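Local coordinates for flavin-nucleotide-binding protein (PDB 4YBN) that binds flavin-adenine dinucleotide and heme b in a split beta-barrel dimer and is probably an oxidoreductase, at residues E112-A115 against D116-R120; G121-D124 against A125-D128. One frame throughout, in Å; residues are numbered along the deposited sequence. Where two conformers were deposited one is given.

Overall arrangement
The chain leaves strand 110-113, turns at interaction 1 and enters helix 116-130, whose middle and later turns hold interaction 2. The two contacts therefore stand in series, their centres about 11 Å apart; neither nests in the other nor crosses it, and each closes only a turn or two of backbone. They nevertheless meet, since Ile-114 CG2 of interaction 1 packs 3.5 Å from Tyr-122 CD2 of interaction 2. The first contact ties the helix to the sheet through strand 149-155, the second lays it against strand 58-64, helix 134-137 and the heme. Together they illustrate how one short connection can seat a helix beside a cofactor.

Interaction 1 (E112-A115 against D116-R120); sequences EVIA and DDAKR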
loop_
_atom_site.group_PDB
_atom_site.type_symbol
_atom_site.label_atom_id
_atom_site.label_comp_id
_atom_site.label_asym_id
_atom_site.label_seq_id
_atom_site.Cartn_x
_atom_site.Cartn_y
_atom_site.Cartn_z
ATOM N N GLU A 112 -6.382 13.001 16.965
ATOM C CA GLU A 112 -6.937 13.157 18.291
ATOM C C GLU A 112 -7.299 11.827 18.930
ATOM O O GLU A 112 -7.841 10.898 18.274
ATOM C CB GLU A 112 -8.119 14.161 18.275
ATOM C CG GLU A 112 -9.510 13.668 17.868
ATOM C CD GLU A 112 -10.618 14.769 17.952
ATOM O OE1 GLU A 112 -10.425 15.786 18.676
ATOM O OE2 GLU A 112 -11.691 14.623 17.293
ATOM N N VAL A 113 -6.972 11.718 20.214
ATOM C CA VAL A 113 -7.330 10.565 21.034
ATOM C C VAL A 113 -8.824 10.531 21.212
ATOM O O VAL A 113 -9.404 11.493 21.662
ATOM C CB VAL A 113 -6.663 10.596 22.407
ATOM C CG1 VAL A 113 -7.208 9.496 23.324
ATOM C CG2 VAL A 113 -5.161 10.408 22.267
ATOM N N ILE A 114 -9.457 9.425 20.883
ATOM C CA ILE A 114 -10.871 9.277 21.142
ATOM C C ILE A 114 -11.030 9.082 22.645
ATOM O O ILE A 114 -10.389 8.217 23.272
ATOM C CB ILE A 114 -11.485 8.054 20.385
ATOM C CG1 ILE A 114 -11.348 8.218 18.862
ATOM C CG2 ILE A 114 -12.972 7.872 20.694
ATOM C CD1 ILE A 114 -11.720 9.574 18.397
ATOM N N ALA A 115 -11.937 9.875 23.242
ATOM C CA ALA A 115 -12.208 9.767 24.702
ATOM C C ALA A 115 -12.757 8.426 25.089
ATOM O O ALA A 115 -13.482 7.767 24.287
ATOM C CB ALA A 115 -13.185 10.867 25.189
ATOM N N ASP A 116 -12.493 8.057 26.353
ATOM C CA ASP A 116 -12.933 6.795 26.919
ATOM C C ASP A 116 -14.407 6.559 26.701
ATOM O O ASP A 116 -14.823 5.446 26.412
ATOM C CB ASP A 116 -12.669 6.772 28.431
ATOM C CG ASP A 116 -11.196 6.482 28.783
ATOM O OD1 ASP A 116 -10.296 6.429 27.891
ATOM O OD2 ASP A 116 -10.947 6.290 29.994
ATOM N N ASP A 117 -15.211 7.627 26.818
ATOM C CA ASP A 117 -16.657 7.485 26.635
ATOM C C ASP A 117 -17.090 7.207 25.178
ATOM O O ASP A 117 -18.161 6.648 24.904
ATOM C CB ASP A 117 -17.375 8.763 27.096
ATOM C CG ASP A 117 -16.624 10.068 26.719
ATOM O OD1 ASP A 117 -17.011 10.765 25.738
ATOM O OD2 ASP A 117 -15.668 10.424 27.457
ATOM N N ALA A 118 -16.258 7.625 24.246
ATOM C CA ALA A 118 -16.550 7.508 22.845
ATOM C C ALA A 118 -15.888 6.274 22.187
ATOM O O ALA A 118 -16.214 5.939 21.067
ATOM C CB ALA A 118 -16.068 8.798 22.166
ATOM N N LYS A 119 -15.008 5.576 22.891
ATOM C CA LYS A 119 -14.190 4.556 22.224
ATOM C C LYS A 119 -15.058 3.406 21.702
ATOM O O LYS A 119 -14.923 2.946 20.554
ATOM C CB LYS A 119 -13.205 3.927 23.175
ATOM C CG LYS A 119 -12.024 4.673 23.606
ATOM C CD LYS A 119 -11.242 3.611 24.398
ATOM C CE LYS A 119 -9.876 4.086 24.717
ATOM N NZ LYS A 119 -9.324 3.163 25.730
ATOM N N ARG A 120 -16.004 2.987 22.523
ATOM C CA ARG A 120 -16.874 1.887 22.187
ATOM C C ARG A 120 -17.601 2.129 20.868
ATOM O O ARG A 120 -17.655 1.249 19.965
ATOM C CB ARG A 120 -17.851 1.611 23.316
ATOM C CG ARG A 120 -18.772 0.440 23.019
ATOM C CD ARG A 120 -19.806 0.153 24.104
ATOM N NE ARG A 120 -19.244 -0.056 25.439
ATOM C CZ ARG A 120 -18.713 -1.197 25.879
ATOM N NH1 ARG A 120 -18.680 -2.270 25.127
ATOM N NH2 ARG A 120 -18.209 -1.275 27.118
HETATM O O HOH W 1 -9.046 7.917 25.780
#
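Ile-114 meets Ala-118 through its short branch: chi1 of -61° sets CG1 beside the backbone N and so leaves CG2 anti to it, 3.6 Å from Ala-118 CB in the first turn of the helix. The other branch, CG1, leads away from residues 116-120, and the side chain also packs on Ala-151 and Ala-153 of strand 149-155. One residue thus faces two elements of structure.

The backbone makes the turn. Ala-118 N donates to Ala-115 O over 2.8 Å, a bent bond whose donor sits well above the carbonyl plane, as befits a tight i to i+3 closure. The same carbonyl oxygen lies 3.5 Å from Lys-119 CG, so the aliphatic root of the lysine passes beside it. From there the chain runs extended to NZ, which is hydrogen-bonded to the carbonyls of Leu-146 and Thr-149; the buried amine is satisfied by backbone oxygens.

On the outer side, Asp-117 OD2 comes within 3.4 Å of Ala-115 CB. A water donates to Ile-114 O at 2.9 Å and also to Asp-116 OD1, bridging the carbonyl of Ile-114 to a carboxylate two residues on. With Ile-114 still bonded through its backbone to Ala-151, the whole is a strand-to-helix junction, placed where an edge of the split beta-barrel sheet hands the chain to the helix that flanks the heme.

Interaction 2 (G121-D124 against A125-D128); sequences GYLD and ALTD. With HEM (protoporphyrin IX containing Fe), chain F.
Gly-121 and Ala-125, Tyr-122 and Leu-126, Leu-123 and Thr-127, and Asp-124 and Asp-128 are linked in turn by the i to i+4 hydrogen bonds of a regular alpha-helix, one that borders the heme pocket of this split beta-barrel protein. The bonds are not uniform. Thr-127 N reaches Leu-123 O at 2.7 Å, nearly straight at the hydrogen (173°), whereas Asp-128 N stands 3.1 Å from Asp-124 O.

Apolar contacts occupy the face turned to the sheet and cofactor. Leu-123 and Leu-126 both touch His-62, the axial ligand of heme iron, so the helix backs a first-shell residue. Leu-123, its CG beside the backbone N (chi1 -66°), sends CD1 to within 3.6 Å of the vinyl carbon CBC of the heme, while its CB lies 4.0 Å from the methyl CMC. Thr-127 packs against the vinyl at CBB, although the separations there are too short to be trusted in detail, and it also touches Ser-95 of the second subunit. That subunit holds the same heme through Tyr-102 and Lys-164, which places the helix close to the dimer interface.

Polar groups tie the helix to its surroundings. The hydroxyl of Tyr-122 is hydrogen-bonded to Glu-58, and Asp-128 OD1 accepts from the backbone N of Thr-135, joining this helix to helix 134-137. The side chain of Asp-124 comes within about 2 Å, nearest atoms, of a bound nickel ion. A water connects two successive turns, donating to Asp-124 OD1 over 3.2 Å and hydrogen-bonding with Thr-127 OG1 at 3.0 Å.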
loop_
_atom_site.group_PDB
_atom_site.type_symbol
_atom_site.label_atom_id
_atom_site.label_comp_id
_atom_site.label_asym_id
_atom_site.label_seq_id
_atom_site.Cartn_x
_atom_site.Cartn_y
_atom_site.Cartn_z
ATOM N N GLY A 121 -18.098 3.330 20.707
ATOM C CA GLY A 121 -18.875 3.661 19.517
ATOM C C GLY A 121 -17.967 3.729 18.272
ATOM O O GLY A 121 -18.348 3.275 17.182
ATOM N N TYR A 122 -16.781 4.343 18.413
ATOM C CA TYR A 122 -15.846 4.423 17.272
ATOM C C TYR A 122 -15.299 3.063 16.906
ATOM O O TYR A 122 -15.221 2.754 15.703
ATOM C CB TYR A 122 -14.712 5.370 17.563
ATOM C CG TYR A 122 -14.988 6.810 17.261
ATOM C CD1 TYR A 122 -14.806 7.314 15.984
ATOM C CD2 TYR A 122 -15.488 7.679 18.232
ATOM C CE1 TYR A 122 -14.998 8.643 15.705
ATOM C CE2 TYR A 122 -15.748 9.006 17.916
ATOM C CZ TYR A 122 -15.474 9.466 16.636
ATOM O OH TYR A 122 -15.699 10.772 16.312
ATOM N N LEU A 123 -15.025 2.194 17.894
ATOM C CA LEU A 123 -14.516 0.882 17.584
ATOM C C LEU A 123 -15.539 -0.013 16.875
ATOM O O LEU A 123 -15.214 -0.698 15.924
ATOM C CB LEU A 123 -13.931 0.170 18.796
ATOM C CG LEU A 123 -12.684 0.856 19.321
ATOM C CD1 LEU A 123 -12.250 0.252 20.632
ATOM C CD2 LEU A 123 -11.497 0.776 18.350
ATOM N N ASP A 124 -16.793 0.099 17.262
ATOM C CA ASP A 124 -17.866 -0.580 16.613
ATOM C C ASP A 124 -17.923 -0.100 15.178
ATOM O O ASP A 124 -18.056 -0.922 14.228
ATOM C CB ASP A 124 -19.216 -0.325 17.295
ATOM C CG ASP A 124 -19.402 -1.112 18.630
ATOM O OD1 ASP A 124 -18.497 -1.846 19.092
ATOM O OD2 ASP A 124 -20.483 -0.946 19.232
ATOM N N ALA A 125 -17.915 1.204 14.990
ATOM C CA ALA A 125 -17.972 1.716 13.606
ATOM C C ALA A 125 -16.719 1.272 12.802
ATOM O O ALA A 125 -16.839 0.955 11.652
ATOM C CB ALA A 125 -18.139 3.209 13.563
ATOM N N LEU A 126 -15.554 1.239 13.436
ATOM C CA LEU A 126 -14.309 0.789 12.786
ATOM C C LEU A 126 -14.437 -0.662 12.391
ATOM O O LEU A 126 -14.203 -1.025 11.227
ATOM C CB LEU A 126 -13.071 1.006 13.696
ATOM C CG LEU A 126 -11.681 0.622 13.139
ATOM C CD1 LEU A 126 -11.487 1.297 11.808
ATOM C CD2 LEU A 126 -10.457 0.946 14.046
ATOM N N THR A 127 -14.867 -1.506 13.328
ATOM C CA THR A 127 -15.070 -2.930 13.000
ATOM C C THR A 127 -15.983 -3.185 11.790
ATOM O O THR A 127 -15.671 -3.995 10.922
ATOM C CB THR A 127 -15.682 -3.616 14.213
ATOM O OG1 THR A 127 -14.698 -3.613 15.229
ATOM C CG2 THR A 127 -16.130 -5.019 13.904
ATOM N N ASP A 128 -17.065 -2.449 11.714
ATOM C CA ASP A 128 -17.988 -2.516 10.616
ATOM C C ASP A 128 -17.444 -1.983 9.294
ATOM O O ASP A 128 -18.090 -2.167 8.302
ATOM C CB ASP A 128 -19.282 -1.764 10.925
ATOM C CG ASP A 128 -20.233 -2.550 11.887
ATOM O OD1 ASP A 128 -19.970 -3.725 12.249
ATOM O OD2 ASP A 128 -21.228 -1.954 12.319
HETATM C CHA HEM F . -4.050 -4.776 17.166
HETATM C CHB HEM F . -7.024 -5.307 13.437
HETATM C CHC HEM F . -10.869 -4.685 16.327
HETATM C CHD HEM F . -7.854 -3.931 20.007
HETATM C C1A HEM F . -4.533 -4.998 15.912
HETATM C C2A HEM F . -3.714 -5.270 14.787
HETATM C C3A HEM F . -4.559 -5.391 13.730
HETATM C C4A HEM F . -5.885 -5.214 14.206
HETATM C CMA HEM F . -4.119 -5.699 12.320
HETATM C CAA HEM F . -2.196 -5.369 14.738
HETATM C CBA HEM F . -1.607 -6.640 15.370
HETATM C CGA HEM F . -0.099 -6.583 15.256
HETATM O O1A HEM F . 0.495 -7.367 14.473
HETATM O O2A HEM F . 0.572 -5.762 15.936
HETATM C C1B HEM F . -8.345 -5.215 13.908
HETATM C C2B HEM F . -9.484 -5.424 13.069
HETATM C C3B HEM F . -10.590 -5.237 13.846
HETATM C C4B HEM F . -10.082 -4.937 15.222
HETATM C CMB HEM F . -9.490 -5.750 11.592
HETATM C CAB HEM F . -11.969 -5.427 13.321
HETATM C CBB HEM F . -13.009 -5.627 14.113
HETATM C C1C HEM F . -10.407 -4.380 17.622
HETATM C C2C HEM F . -11.207 -3.875 18.691
HETATM C C3C HEM F . -10.344 -3.657 19.766
HETATM C C4C HEM F . -9.010 -4.041 19.313
HETATM C CMC HEM F . -12.696 -3.662 18.663
HETATM C CAC HEM F . -10.721 -3.241 21.132
HETATM C CBC HEM F . -11.967 -3.213 21.655
HETATM C C1D HEM F . -6.583 -4.122 19.499
HETATM C C2D HEM F . -5.383 -4.021 20.360
HETATM C C3D HEM F . -4.350 -4.271 19.557
HETATM C C4D HEM F . -4.901 -4.496 18.222
HETATM C CMD HEM F . -5.294 -3.722 21.835
HETATM C CAD HEM F . -2.895 -4.330 19.895
HETATM C CBD HEM F . -2.465 -5.805 20.031
HETATM C CGD HEM F . -1.132 -5.956 20.741
HETATM O O1D HEM F . -1.055 -6.456 21.894
HETATM O O2D HEM F . -0.092 -5.566 20.170
HETATM N NA HEM F . -5.852 -4.970 15.541
HETATM N NB HEM F . -8.740 -4.967 15.170
HETATM N NC HEM F . -9.079 -4.390 18.008
HETATM N ND HEM F . -6.239 -4.410 18.238
HETATM FE FE HEM F . -7.403 -4.622 16.770
HETATM O O HOH W 2 -17.080 -3.868 17.027
#